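Local structure of amine Dehydrogenase (Pseudomonas putida, 1JMX) at residues G182-S187 / F276-E281; G198-T203 / F210-K215; G282-L287 / G352-V357; E237-V242 / R250-A255. The protein is the diheme alpha subunit of a quinohemoprotein amine dehydrogenase, and probably passes electrons from amine oxidation through its two heme c groups. All coordinates share one frame; numbering follows the deposited sequence.

Interaction 1 (G182-S187 / F276-E281); sequences GQWAFS and FTAVKE
Gln183 opens the pairing with its backbone N, which gives a 2.7 Å hydrogen bond to Glu281 OE1; the carboxylate is met from above its plane, 48° out. Glu281 N returns a bond to Gln183 O, so the residue just beyond the strand grips Gln183 by main chain and side chain together, the two side chains running alongside each other. Trp184 follows, its CG opposite the carbonyl carbon (chi1 -72°), which swings the indole flat against Lys280: CB of the lysine sits over the six-membered ring, 3.5 Å from its centroid and 9° off the normal, a CH-pi contact. With only the methyl of an alanine here, Lys280 CB is likely to lose the aromatic surface beneath it, and Leu180 O the hydrogen bond now given by Trp184 NE1. Ala185 forms an antiparallel hydrogen-bonded pair with Val279. At Phe186, CB packs 3.5 Å from Phe276 CZ and 3.7 Å from Ala278 CB; the two phenyl rings are nearly parallel but so displaced that they hardly overlap, centroids 5.2 Å apart. Ser187 and Thr277 end the ladder with a reciprocal pair of bonds. These are the first and last strands of an eight-stranded antiparallel barrel, and their pairing closes it. Trp184, Phe186, Phe276 and Ala278 lie on the barrel's inner side, flanked by strands 194-204 and 259-266, while Ser187 and Val279 pack outward on strand 285-295.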
loop_
_atom_site.group_PDB
_atom_site.type_symbol
_atom_site.label_atom_id
_atom_site.label_comp_id
_atom_site.label_asym_id
_atom_site.label_seq_id
_atom_site.Cartn_x
_atom_site.Cartn_y
_atom_site.Cartn_z
ATOM N N GLY A 182 -25.160 -1.472 32.223
ATOM C CA GLY A 182 -24.684 -1.326 33.585
ATOM C C GLY A 182 -23.541 -0.336 33.641
ATOM O O GLY A 182 -23.317 0.410 32.689
ATOM N N GLN A 183 -22.809 -0.321 34.750
ATOM C CA GLN A 183 -21.681 0.587 34.891
ATOM C C GLN A 183 -20.411 -0.192 34.584
ATOM O O GLN A 183 -20.292 -1.376 34.925
ATOM C CB GLN A 183 -21.618 1.186 36.299
ATOM C CG GLN A 183 -22.921 1.842 36.782
ATOM C CD GLN A 183 -23.428 2.953 35.865
ATOM O OE1 GLN A 183 -22.647 3.609 35.175
ATOM N NE2 GLN A 183 -24.746 3.175 35.865
ATOM N N TRP A 184 -19.473 0.471 33.921
ATOM C CA TRP A 184 -18.229 -0.169 33.541
ATOM C C TRP A 184 -17.016 0.662 33.909
ATOM O O TRP A 184 -16.768 1.700 33.308
ATOM C CB TRP A 184 -18.206 -0.424 32.030
ATOM C CG TRP A 184 -19.123 -1.508 31.571
ATOM C CD1 TRP A 184 -20.488 -1.447 31.465
ATOM C CD2 TRP A 184 -18.741 -2.809 31.109
ATOM N NE1 TRP A 184 -20.974 -2.628 30.962
ATOM C CE2 TRP A 184 -19.927 -3.482 30.732
ATOM C CE3 TRP A 184 -17.513 -3.472 30.973
ATOM C CZ2 TRP A 184 -19.917 -4.789 30.225
ATOM C CZ3 TRP A 184 -17.505 -4.771 30.472
ATOM C CH2 TRP A 184 -18.699 -5.415 30.104
ATOM N N ALA A 185 -16.238 0.185 34.873
ATOM C CA ALA A 185 -15.027 0.891 35.280
ATOM C C ALA A 185 -13.975 0.651 34.213
ATOM O O ALA A 185 -13.721 -0.494 33.841
ATOM C CB ALA A 185 -14.531 0.363 36.627
ATOM N N PHE A 186 -13.376 1.716 33.698
ATOM C CA PHE A 186 -12.352 1.547 32.679
ATOM C C PHE A 186 -11.003 2.192 32.998
ATOM O O PHE A 186 -10.893 3.127 33.801
ATOM C CB PHE A 186 -12.860 1.996 31.293
ATOM C CG PHE A 186 -13.003 3.488 31.134
ATOM C CD1 PHE A 186 -14.239 4.102 31.293
ATOM C CD2 PHE A 186 -11.901 4.277 30.803
ATOM C CE1 PHE A 186 -14.383 5.481 31.125
ATOM C CE2 PHE A 186 -12.033 5.656 30.634
ATOM C CZ PHE A 186 -13.278 6.259 30.795
ATOM N N SER A 187 -9.981 1.662 32.338
ATOM C CA SER A 187 -8.614 2.125 32.467
ATOM C C SER A 187 -8.029 2.040 31.064
ATOM O O SER A 187 -8.397 1.168 30.282
ATOM C CB SER A 187 -7.837 1.211 33.414
ATOM O OG SER A 187 -6.508 1.657 33.553
ATOM N N PHE A 276 -7.644 0.224 25.732
ATOM C CA PHE A 276 -8.801 0.281 26.591
ATOM C C PHE A 276 -9.217 -1.053 27.172
ATOM O O PHE A 276 -9.436 -2.026 26.455
ATOM C CB PHE A 276 -9.946 0.907 25.798
ATOM C CG PHE A 276 -11.206 1.109 26.583
ATOM C CD1 PHE A 276 -11.564 2.382 27.015
ATOM C CD2 PHE A 276 -12.075 0.050 26.819
ATOM C CE1 PHE A 276 -12.780 2.598 27.663
ATOM C CE2 PHE A 276 -13.286 0.253 27.465
ATOM C CZ PHE A 276 -13.642 1.529 27.886
ATOM N N THR A 277 -9.339 -1.077 28.490
ATOM C CA THR A 277 -9.771 -2.270 29.190
ATOM C C THR A 277 -10.807 -1.810 30.204
ATOM O O THR A 277 -10.677 -0.738 30.780
ATOM C CB THR A 277 -8.583 -3.022 29.847
ATOM O OG1 THR A 277 -9.076 -4.185 30.525
ATOM C CG2 THR A 277 -7.833 -2.138 30.832
ATOM N N ALA A 278 -11.887 -2.561 30.336
ATOM C CA ALA A 278 -12.942 -2.197 31.269
ATOM C C ALA A 278 -13.517 -3.439 31.923
ATOM O O ALA A 278 -13.323 -4.560 31.433
ATOM C CB ALA A 278 -14.054 -1.409 30.560
ATOM N N VAL A 279 -14.221 -3.232 33.033
ATOM C CA VAL A 279 -14.834 -4.323 33.773
ATOM C C VAL A 279 -16.216 -3.902 34.250
ATOM O O VAL A 279 -16.392 -2.805 34.773
ATOM C CB VAL A 279 -13.956 -4.737 34.977
ATOM C CG1 VAL A 279 -14.717 -5.659 35.902
ATOM C CG2 VAL A 279 -12.719 -5.444 34.478
ATOM N N LYS A 280 -17.196 -4.777 34.052
ATOM C CA LYS A 280 -18.553 -4.481 34.470
ATOM C C LYS A 280 -18.733 -4.655 35.974
ATOM O O LYS A 280 -18.164 -5.557 36.594
ATOM C CB LYS A 280 -19.557 -5.368 33.745
ATOM C CG LYS A 280 -20.996 -4.985 34.011
ATOM C CD LYS A 280 -21.965 -5.976 33.392
ATOM C CE LYS A 280 -23.424 -5.630 33.731
ATOM N NZ LYS A 280 -23.692 -5.678 35.207
ATOM N N GLU A 281 -19.543 -3.773 36.543
ATOM C CA GLU A 281 -19.857 -3.806 37.960
ATOM C C GLU A 281 -20.484 -5.159 38.264
ATOM O O GLU A 281 -21.098 -5.771 37.391
ATOM C CB GLU A 281 -20.844 -2.689 38.296
ATOM C CG GLU A 281 -22.130 -2.748 37.471
ATOM C CD GLU A 281 -23.157 -1.711 37.893
ATOM O OE1 GLU A 281 -23.975 -1.312 37.031
ATOM O OE2 GLU A 281 -23.155 -1.305 39.086
#

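Interaction 2 (G198-T203 / F210-K215); sequences GVMSVT and FKVEVK
Met200 and Val212 meet within a beta hairpin, strands 194-204 and 209-218, which supplies the second and third strands of the antiparallel barrel. Six backbone hydrogen bonds join the segments through the hydrogen-bonded pairs Val199-Lys215, Ser201-Glu213 and Thr203-Lys211; the shortest runs from Ser201 N to Glu213 O, 2.7 Å. Between them come the non-hydrogen-bonded pairs Met200-Val214 and Val202-Val212, whose side chains fill the tight, buried face. Here Met200 CG lies 3.5 Å from Val212 CG1, and SD follows close behind. The methionine chain, extended through chi1 (-173°) and chi2, runs out across the valine and bends only at its last torsion. Val202 CG1 packs obliquely on Phe210, 3.8 Å from CD1. Phe186, Trp184, Trp238 and Val242 of other barrel strands press on this same face, and together they form part of the barrel core.

The other face, carrying Val199, Ser201, Thr203, Lys211, Glu213 and Lys215, is looser and more open to solvent. Ser201 and Glu213 approach through their CB atoms at 4.0 Å, and the ends of Lys211, Glu213 and Lys215 all lead away from the other strand; Lys215 is bent along its own strand, where its NZ makes a 3.1 Å salt bridge to Glu213 OE1, met on the anti side. Ser201 OG and Gln183 OE1 of the adjoining strand share a weak hydrogen bond. At the hairpin's turn end the carbonyl of Thr203 serves two neighbours: it accepts from Lys211 N, and its O lies 3.3 Å from Phe210 CB, at the edge of that ring.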
loop_
_atom_site.group_PDB
_atom_site.type_symbol
_atom_site.label_atom_id
_atom_site.label_comp_id
_atom_site.label_asym_id
_atom_site.label_seq_id
_atom_site.Cartn_x
_atom_site.Cartn_y
_atom_site.Cartn_z
ATOM N N GLY A 198 -11.936 5.946 34.369
ATOM C CA GLY A 198 -13.265 6.479 34.585
ATOM C C GLY A 198 -14.336 5.411 34.597
ATOM O O GLY A 198 -14.061 4.229 34.812
ATOM N N VAL A 199 -15.570 5.836 34.359
ATOM C CA VAL A 199 -16.711 4.934 34.336
ATOM C C VAL A 199 -17.538 5.155 33.082
ATOM O O VAL A 199 -17.848 6.279 32.702
ATOM C CB VAL A 199 -17.604 5.104 35.606
ATOM C CG1 VAL A 199 -18.849 4.222 35.506
ATOM C CG2 VAL A 199 -16.819 4.720 36.849
ATOM N N MET A 200 -17.853 4.054 32.423
ATOM C CA MET A 200 -18.648 4.086 31.223
ATOM C C MET A 200 -19.993 3.471 31.551
ATOM O O MET A 200 -20.085 2.336 32.014
ATOM C CB MET A 200 -17.961 3.311 30.104
ATOM C CG MET A 200 -18.659 3.450 28.763
ATOM S SD MET A 200 -17.758 2.644 27.425
ATOM C CE MET A 200 -18.071 0.916 27.758
ATOM N N SER A 201 -21.026 4.278 31.390
ATOM C CA SER A 201 -22.382 3.857 31.646
ATOM C C SER A 201 -23.014 3.416 30.325
ATOM O O SER A 201 -23.082 4.180 29.362
ATOM C CB SER A 201 -23.164 5.021 32.259
ATOM O OG SER A 201 -24.486 4.641 32.615
ATOM N N VAL A 202 -23.428 2.159 30.279
ATOM C CA VAL A 202 -24.060 1.589 29.098
ATOM C C VAL A 202 -25.521 1.358 29.435
ATOM O O VAL A 202 -25.832 0.715 30.431
ATOM C CB VAL A 202 -23.421 0.231 28.716
ATOM C CG1 VAL A 202 -24.044 -0.304 27.443
ATOM C CG2 VAL A 202 -21.921 0.377 28.553
ATOM N N THR A 203 -26.414 1.936 28.641
ATOM C CA THR A 203 -27.849 1.765 28.855
ATOM C C THR A 203 -28.432 1.274 27.539
ATOM O O THR A 203 -27.959 1.644 26.473
ATOM C CB THR A 203 -28.559 3.094 29.285
ATOM O OG1 THR A 203 -28.547 4.025 28.203
ATOM C CG2 THR A 203 -27.866 3.729 30.490
ATOM N N PHE A 210 -26.937 0.651 21.960
ATOM C CA PHE A 210 -26.947 1.183 23.318
ATOM C C PHE A 210 -26.596 2.656 23.315
ATOM O O PHE A 210 -26.090 3.192 22.322
ATOM C CB PHE A 210 -25.882 0.495 24.190
ATOM C CG PHE A 210 -25.945 -1.006 24.194
ATOM C CD1 PHE A 210 -26.708 -1.682 25.144
ATOM C CD2 PHE A 210 -25.211 -1.750 23.270
ATOM C CE1 PHE A 210 -26.740 -3.070 25.174
ATOM C CE2 PHE A 210 -25.237 -3.144 23.291
ATOM C CZ PHE A 210 -25.999 -3.804 24.242
ATOM N N LYS A 211 -26.891 3.299 24.443
ATOM C CA LYS A 211 -26.547 4.697 24.685
ATOM C C LYS A 211 -25.302 4.541 25.554
ATOM O O LYS A 211 -25.229 3.624 26.377
ATOM C CB LYS A 211 -27.641 5.423 25.474
ATOM C CG LYS A 211 -28.922 5.710 24.695
ATOM C CD LYS A 211 -29.800 6.674 25.492
ATOM C CE LYS A 211 -31.112 7.010 24.782
ATOM N NZ LYS A 211 -31.932 7.996 25.572
ATOM N N VAL A 212 -24.314 5.406 25.365
ATOM C CA VAL A 212 -23.066 5.295 26.119
ATOM C C VAL A 212 -22.655 6.623 26.737
ATOM O O VAL A 212 -22.762 7.678 26.115
ATOM C CB VAL A 212 -21.895 4.779 25.214
ATOM C CG1 VAL A 212 -20.664 4.472 26.054
ATOM C CG2 VAL A 212 -22.314 3.537 24.433
ATOM N N GLU A 213 -22.157 6.549 27.964
ATOM C CA GLU A 213 -21.716 7.736 28.681
ATOM C C GLU A 213 -20.361 7.452 29.308
ATOM O O GLU A 213 -20.211 6.522 30.090
ATOM C CB GLU A 213 -22.726 8.096 29.773
ATOM C CG GLU A 213 -22.470 9.426 30.451
ATOM C CD GLU A 213 -23.488 10.492 30.057
ATOM O OE1 GLU A 213 -23.066 11.625 29.693
ATOM O OE2 GLU A 213 -24.709 10.201 30.122
ATOM N N VAL A 214 -19.371 8.244 28.928
ATOM C CA VAL A 214 -18.026 8.089 29.448
ATOM C C VAL A 214 -17.752 9.230 30.418
ATOM O O VAL A 214 -17.968 10.400 30.091
ATOM C CB VAL A 214 -16.992 8.128 28.303
ATOM C CG1 VAL A 214 -15.627 7.756 28.810
ATOM C CG2 VAL A 214 -17.416 7.187 27.193
ATOM N N LYS A 215 -17.331 8.880 31.629
ATOM C CA LYS A 215 -17.007 9.874 32.642
ATOM C C LYS A 215 -15.655 9.570 33.279
ATOM O O LYS A 215 -15.518 8.604 34.017
ATOM C CB LYS A 215 -18.097 9.932 33.718
ATOM C CG LYS A 215 -18.975 11.174 33.633
ATOM C CD LYS A 215 -19.716 11.226 32.303
ATOM C CE LYS A 215 -19.788 12.644 31.740
ATOM N NZ LYS A 215 -20.207 12.653 30.294
#

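Interaction 3 (G282-L287 / G352-V357); sequences GKARLL and GTLKGV
Leu286 and Val357 bring together the two parallel neighbours of a mixed beta sheet, strands 285-295 and 354-362, in the E-set domain that follows the barrel. Within these segments the strands have barely begun to pair. Their axes stand 6.3 Å apart at an angle of 29°, and no direct hydrogen bond joins them.

Apolar contacts carry most of the meeting. Leu286 reaches across with CG 3.6 Å from Val357 CG2, the two side chains crossing at about a right angle. A chi1 of -171° carries the isobutyl group over to the second strand and lets CD2 rest against Leu354 O at 3.4 Å. Nearer the strand starts, Leu354 spreads both methyls on Ala284: CD2 is 3.7 Å from Ala284 CB, and CD1 is almost as near. Replacing Leu354 by a serine is likely to open a gap beside Ala284 and to remove part of the apolar cover it shares with Leu309. The other branch of Val357 turns to the main chain, CG1 touching Leu287 O.

Around this patch, Val351 also packs on Leu286, and Arg285 and Leu287 face the other way, onto Val279 and Thr277 of the barrel.

The polar link is indirect. Where a parallel ladder would join neighbouring strands directly, one water spans the gap between their backbones, accepting from Leu286 N at 3.0 Å and donating to Lys355 O at 2.8 Å.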
loop_
_atom_site.group_PDB
_atom_site.type_symbol
_atom_site.label_atom_id
_atom_site.label_comp_id
_atom_site.label_asym_id
_atom_site.label_seq_id
_atom_site.Cartn_x
_atom_site.Cartn_y
_atom_site.Cartn_z
ATOM N N GLY A 282 -20.298 -5.635 39.492
ATOM C CA GLY A 282 -20.855 -6.920 39.872
ATOM C C GLY A 282 -19.804 -7.968 40.180
ATOM O O GLY A 282 -20.109 -8.959 40.838
ATOM N N LYS A 283 -18.590 -7.779 39.662
ATOM C CA LYS A 283 -17.476 -8.697 39.910
ATOM C C LYS A 283 -16.312 -7.823 40.388
ATOM O O LYS A 283 -16.011 -6.807 39.759
ATOM C CB LYS A 283 -17.031 -9.401 38.622
ATOM C CG LYS A 283 -18.142 -9.753 37.643
ATOM C CD LYS A 283 -17.563 -10.164 36.268
ATOM C CE LYS A 283 -16.685 -9.061 35.643
ATOM N NZ LYS A 283 -17.445 -7.802 35.363
ATOM N N ALA A 284 -15.672 -8.214 41.494
ATOM C CA ALA A 284 -14.536 -7.470 42.049
ATOM C C ALA A 284 -13.269 -7.706 41.238
ATOM O O ALA A 284 -12.757 -8.830 41.165
ATOM C CB ALA A 284 -14.297 -7.854 43.512
ATOM N N ARG A 285 -12.781 -6.636 40.619
ATOM C CA ARG A 285 -11.572 -6.687 39.811
ATOM C C ARG A 285 -10.692 -5.496 40.164
ATOM O O ARG A 285 -11.165 -4.482 40.673
ATOM C CB ARG A 285 -11.920 -6.625 38.311
ATOM C CG ARG A 285 -12.633 -7.867 37.750
ATOM C CD ARG A 285 -11.681 -8.828 36.989
ATOM N NE ARG A 285 -11.218 -8.279 35.706
ATOM C CZ ARG A 285 -10.126 -7.526 35.561
ATOM N NH1 ARG A 285 -9.363 -7.226 36.614
ATOM N NH2 ARG A 285 -9.811 -7.042 34.365
ATOM N N LEU A 286 -9.401 -5.645 39.914
ATOM C CA LEU A 286 -8.439 -4.585 40.159
ATOM C C LEU A 286 -7.778 -4.373 38.800
ATOM O O LEU A 286 -6.917 -5.156 38.390
ATOM C CB LEU A 286 -7.433 -5.031 41.225
ATOM C CG LEU A 286 -6.452 -4.009 41.798
ATOM C CD1 LEU A 286 -7.160 -2.712 42.154
ATOM C CD2 LEU A 286 -5.782 -4.615 43.019
ATOM N N LEU A 287 -8.259 -3.360 38.080
ATOM C CA LEU A 287 -7.786 -3.019 36.741
ATOM C C LEU A 287 -6.345 -2.553 36.572
ATOM O O LEU A 287 -5.589 -3.153 35.808
ATOM C CB LEU A 287 -8.699 -1.972 36.104
ATOM C CG LEU A 287 -10.016 -2.411 35.475
ATOM C CD1 LEU A 287 -10.600 -1.221 34.719
ATOM C CD2 LEU A 287 -9.775 -3.576 34.518
ATOM N N GLY A 352 -7.630 -4.629 50.103
ATOM C CA GLY A 352 -8.333 -5.621 50.895
ATOM C C GLY A 352 -7.716 -6.932 50.446
ATOM O O GLY A 352 -6.484 -7.079 50.471
ATOM N N THR A 353 -8.550 -7.875 50.006
ATOM C CA THR A 353 -8.050 -9.159 49.521
ATOM C C THR A 353 -7.839 -9.173 48.001
ATOM O O THR A 353 -7.218 -10.105 47.471
ATOM C CB THR A 353 -8.947 -10.357 49.965
ATOM O OG1 THR A 353 -10.340 -10.020 49.825
ATOM C CG2 THR A 353 -8.652 -10.729 51.425
ATOM N N LEU A 354 -8.319 -8.130 47.315
ATOM C CA LEU A 354 -8.169 -7.993 45.855
ATOM C C LEU A 354 -6.732 -7.707 45.405
ATOM O O LEU A 354 -6.159 -6.667 45.741
ATOM C CB LEU A 354 -9.065 -6.872 45.304
ATOM C CG LEU A 354 -10.532 -7.136 44.958
ATOM C CD1 LEU A 354 -11.132 -5.882 44.323
ATOM C CD2 LEU A 354 -10.628 -8.317 44.006
ATOM N N LYS A 355 -6.180 -8.626 44.612
ATOM C CA LYS A 355 -4.827 -8.508 44.065
ATOM C C LYS A 355 -5.005 -8.515 42.551
ATOM O O LYS A 355 -6.135 -8.643 42.065
ATOM C CB LYS A 355 -3.983 -9.721 44.463
ATOM C CG LYS A 355 -3.811 -9.936 45.959
ATOM C CD LYS A 355 -2.528 -9.304 46.480
ATOM C CE LYS A 355 -2.305 -9.673 47.948
ATOM N NZ LYS A 355 -1.031 -9.118 48.495
ATOM N N GLY A 356 -3.905 -8.395 41.808
ATOM C CA GLY A 356 -4.006 -8.409 40.359
ATOM C C GLY A 356 -3.000 -7.562 39.605
ATOM O O GLY A 356 -2.494 -7.980 38.566
ATOM N N VAL A 357 -2.715 -6.368 40.115
ATOM C CA VAL A 357 -1.770 -5.458 39.472
ATOM C C VAL A 357 -0.434 -5.340 40.197
ATOM O O VAL A 357 -0.346 -5.575 41.402
ATOM C CB VAL A 357 -2.374 -4.058 39.323
ATOM C CG1 VAL A 357 -3.322 -4.030 38.140
ATOM C CG2 VAL A 357 -3.108 -3.662 40.601
HETATM O O HOH W 1 -8.315 -8.446 40.343
#

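Interaction 4 (E237-V242 / R250-A255); sequences EWRGNV and RQVFAA
Trp238 and Phe253 lie side by side in the beta hairpin of strands 237-244 and 247-256, the fifth and sixth strands of the antiparallel barrel. Their side chains point the same way, and the indole's five-membered ring is within 9° of parallel to the phenyl ring, but the two are slid so far apart that they scarcely overlap; Trp238 CD1 comes 3.4 Å from Phe253 CD2. Gln251 runs alongside Trp238, and its CB rests over one face of the phenyl ring, toward the rim. Its chain is extended beyond CG (chi2 -176°), which carries the amide out to the indole N-H, and OE1 accepts a hydrogen bond from Trp238 NE1 at 3.0 Å. That bond lies in the indole plane and is fairly straight (163° at the hydrogen), yet it meets the amide carbonyl from above its plane. Gln251 CD also touches Val242 CG2. Gly240 pairs with Gln251, and a CB there would run into OE1.

Across the sheet, on the other face, the guanidinium of Arg239 lies flat over Val252, whose CG1 sits 3.7 Å above its centre. Salt bridges from Arg239 to Glu35 and from Glu237 to Arg79 extend a charged network toward the heme-binding part of the chain, the side chain of Glu237 being about 10 Å from that of Lys32. Within the hairpin, Glu237 OE1 lies in the guanidinium plane and is gripped by both end nitrogens, 2.9 Å from Arg239 NH1 and 3.0 Å from Arg239 NH2.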
loop_
_atom_site.group_PDB
_atom_site.type_symbol
_atom_site.label_atom_id
_atom_site.label_comp_id
_atom_site.label_asym_id
_atom_site.label_seq_id
_atom_site.Cartn_x
_atom_site.Cartn_y
_atom_site.Cartn_z
ATOM N N GLU A 237 -18.686 -8.438 19.466
ATOM C CA GLU A 237 -18.043 -7.362 18.707
ATOM C C GLU A 237 -18.689 -5.997 18.903
ATOM O O GLU A 237 -19.607 -5.602 18.183
ATOM C CB GLU A 237 -17.958 -7.711 17.219
ATOM C CG GLU A 237 -16.953 -8.812 16.885
ATOM C CD GLU A 237 -15.489 -8.374 16.997
ATOM O OE1 GLU A 237 -15.195 -7.269 17.506
ATOM O OE2 GLU A 237 -14.615 -9.151 16.565
ATOM N N TRP A 238 -18.152 -5.270 19.874
ATOM C CA TRP A 238 -18.623 -3.948 20.244
ATOM C C TRP A 238 -18.042 -2.846 19.366
ATOM O O TRP A 238 -16.826 -2.696 19.259
ATOM C CB TRP A 238 -18.268 -3.700 21.709
ATOM C CG TRP A 238 -18.539 -2.321 22.214
ATOM C CD1 TRP A 238 -17.750 -1.216 22.055
ATOM C CD2 TRP A 238 -19.644 -1.913 23.027
ATOM N NE1 TRP A 238 -18.291 -0.148 22.727
ATOM C CE2 TRP A 238 -19.453 -0.545 23.334
ATOM C CE3 TRP A 238 -20.776 -2.570 23.531
ATOM C CZ2 TRP A 238 -20.356 0.179 24.128
ATOM C CZ3 TRP A 238 -21.669 -1.853 24.315
ATOM C CH2 TRP A 238 -21.454 -0.492 24.606
ATOM N N ARG A 239 -18.926 -2.067 18.749
ATOM C CA ARG A 239 -18.526 -0.955 17.900
ATOM C C ARG A 239 -19.245 0.284 18.391
ATOM O O ARG A 239 -20.464 0.347 18.367
ATOM C CB ARG A 239 -18.889 -1.223 16.437
ATOM C CG ARG A 239 -18.128 -2.368 15.824
ATOM C CD ARG A 239 -16.638 -2.087 15.786
ATOM N NE ARG A 239 -15.913 -3.215 15.219
ATOM C CZ ARG A 239 -15.662 -4.339 15.876
ATOM N NH1 ARG A 239 -16.063 -4.485 17.128
ATOM N NH2 ARG A 239 -15.052 -5.338 15.267
ATOM N N GLY A 240 -18.491 1.282 18.823
ATOM C CA GLY A 240 -19.126 2.479 19.319
ATOM C C GLY A 240 -18.509 3.772 18.857
ATOM O O GLY A 240 -17.435 3.794 18.263
ATOM N N ASN A 241 -19.242 4.856 19.081
ATOM C CA ASN A 241 -18.775 6.179 18.724
ATOM C C ASN A 241 -19.133 7.088 19.882
ATOM O O ASN A 241 -20.306 7.232 20.236
ATOM C CB ASN A 241 -19.427 6.681 17.437
ATOM C CG ASN A 241 -18.797 7.969 16.950
ATOM O OD1 ASN A 241 -19.202 9.077 17.340
ATOM N ND2 ASN A 241 -17.764 7.832 16.132
ATOM N N VAL A 242 -18.112 7.683 20.480
ATOM C CA VAL A 242 -18.302 8.559 21.615
ATOM C C VAL A 242 -17.619 9.894 21.404
ATOM O O VAL A 242 -16.399 9.972 21.248
ATOM C CB VAL A 242 -17.766 7.913 22.908
ATOM C CG1 VAL A 242 -17.945 8.854 24.079
ATOM C CG2 VAL A 242 -18.491 6.596 23.172
ATOM N N ARG A 250 -13.987 6.325 17.974
ATOM C CA ARG A 250 -14.541 5.020 17.654
ATOM C C ARG A 250 -14.053 4.048 18.731
ATOM O O ARG A 250 -12.932 4.162 19.224
ATOM C CB ARG A 250 -14.021 4.550 16.296
ATOM C CG ARG A 250 -15.006 4.621 15.142
ATOM C CD ARG A 250 -15.490 6.043 14.846
ATOM N NE ARG A 250 -16.144 6.133 13.531
ATOM C CZ ARG A 250 -16.797 7.202 13.063
ATOM N NH1 ARG A 250 -16.913 8.309 13.799
ATOM N NH2 ARG A 250 -17.290 7.185 11.823
ATOM N N GLN A 251 -14.897 3.094 19.097
ATOM C CA GLN A 251 -14.551 2.096 20.091
ATOM C C GLN A 251 -14.656 0.740 19.421
ATOM O O GLN A 251 -15.714 0.375 18.921
ATOM C CB GLN A 251 -15.537 2.118 21.265
ATOM C CG GLN A 251 -15.637 3.431 22.016
ATOM C CD GLN A 251 -16.555 3.337 23.215
ATOM O OE1 GLN A 251 -17.621 2.724 23.149
ATOM N NE2 GLN A 251 -16.139 3.931 24.322
ATOM N N VAL A 252 -13.553 0.012 19.368
ATOM C CA VAL A 252 -13.556 -1.322 18.792
ATOM C C VAL A 252 -13.108 -2.245 19.926
ATOM O O VAL A 252 -11.909 -2.392 20.203
ATOM C CB VAL A 252 -12.610 -1.425 17.569
ATOM C CG1 VAL A 252 -12.531 -2.855 17.076
ATOM C CG2 VAL A 252 -13.090 -0.498 16.458
ATOM N N PHE A 253 -14.088 -2.781 20.643
ATOM C CA PHE A 253 -13.811 -3.664 21.767
ATOM C C PHE A 253 -14.401 -5.037 21.528
ATOM O O PHE A 253 -15.237 -5.232 20.644
ATOM C CB PHE A 253 -14.429 -3.132 23.073
ATOM C CG PHE A 253 -14.107 -1.697 23.385
ATOM C CD1 PHE A 253 -12.882 -1.140 23.045
ATOM C CD2 PHE A 253 -15.049 -0.895 24.021
ATOM C CE1 PHE A 253 -12.601 0.192 23.328
ATOM C CE2 PHE A 253 -14.775 0.438 24.310
ATOM C CZ PHE A 253 -13.545 0.980 23.959
ATOM N N ALA A 254 -13.931 -5.981 22.329
ATOM C CA ALA A 254 -14.417 -7.341 22.317
ATOM C C ALA A 254 -14.985 -7.419 23.721
ATOM O O ALA A 254 -14.268 -7.207 24.692
ATOM C CB ALA A 254 -13.286 -8.316 22.149
ATOM N N ALA A 255 -16.301 -7.577 23.805
ATOM C CA ALA A 255 -17.013 -7.667 25.073
ATOM C C ALA A 255 -17.260 -9.127 25.405
ATOM O O ALA A 255 -18.155 -9.763 24.845
ATOM C CB ALA A 255 -18.332 -6.909 24.982
#

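In the fold
Coming from the N-terminal heme-binding region, the chain enters the barrel at 182-187, and the loop opened there is closed by interaction 1 only when strand 269-280 returns, 89 residues on. Interactions 2 and 4 are short hairpin closures inside that span, one following the other without crossing. They meet in the barrel interior, where Val214 packs on Val242 and Phe210 on Trp238; Phe276 of interaction 1 reaches Phe253 of interaction 4. Interaction 3 comes afterwards in series, closing a loop of 64 intervening residues in the next domain. Val279 and Ala185 of interaction 1 touch Arg285 and Leu287, joining barrel to that domain.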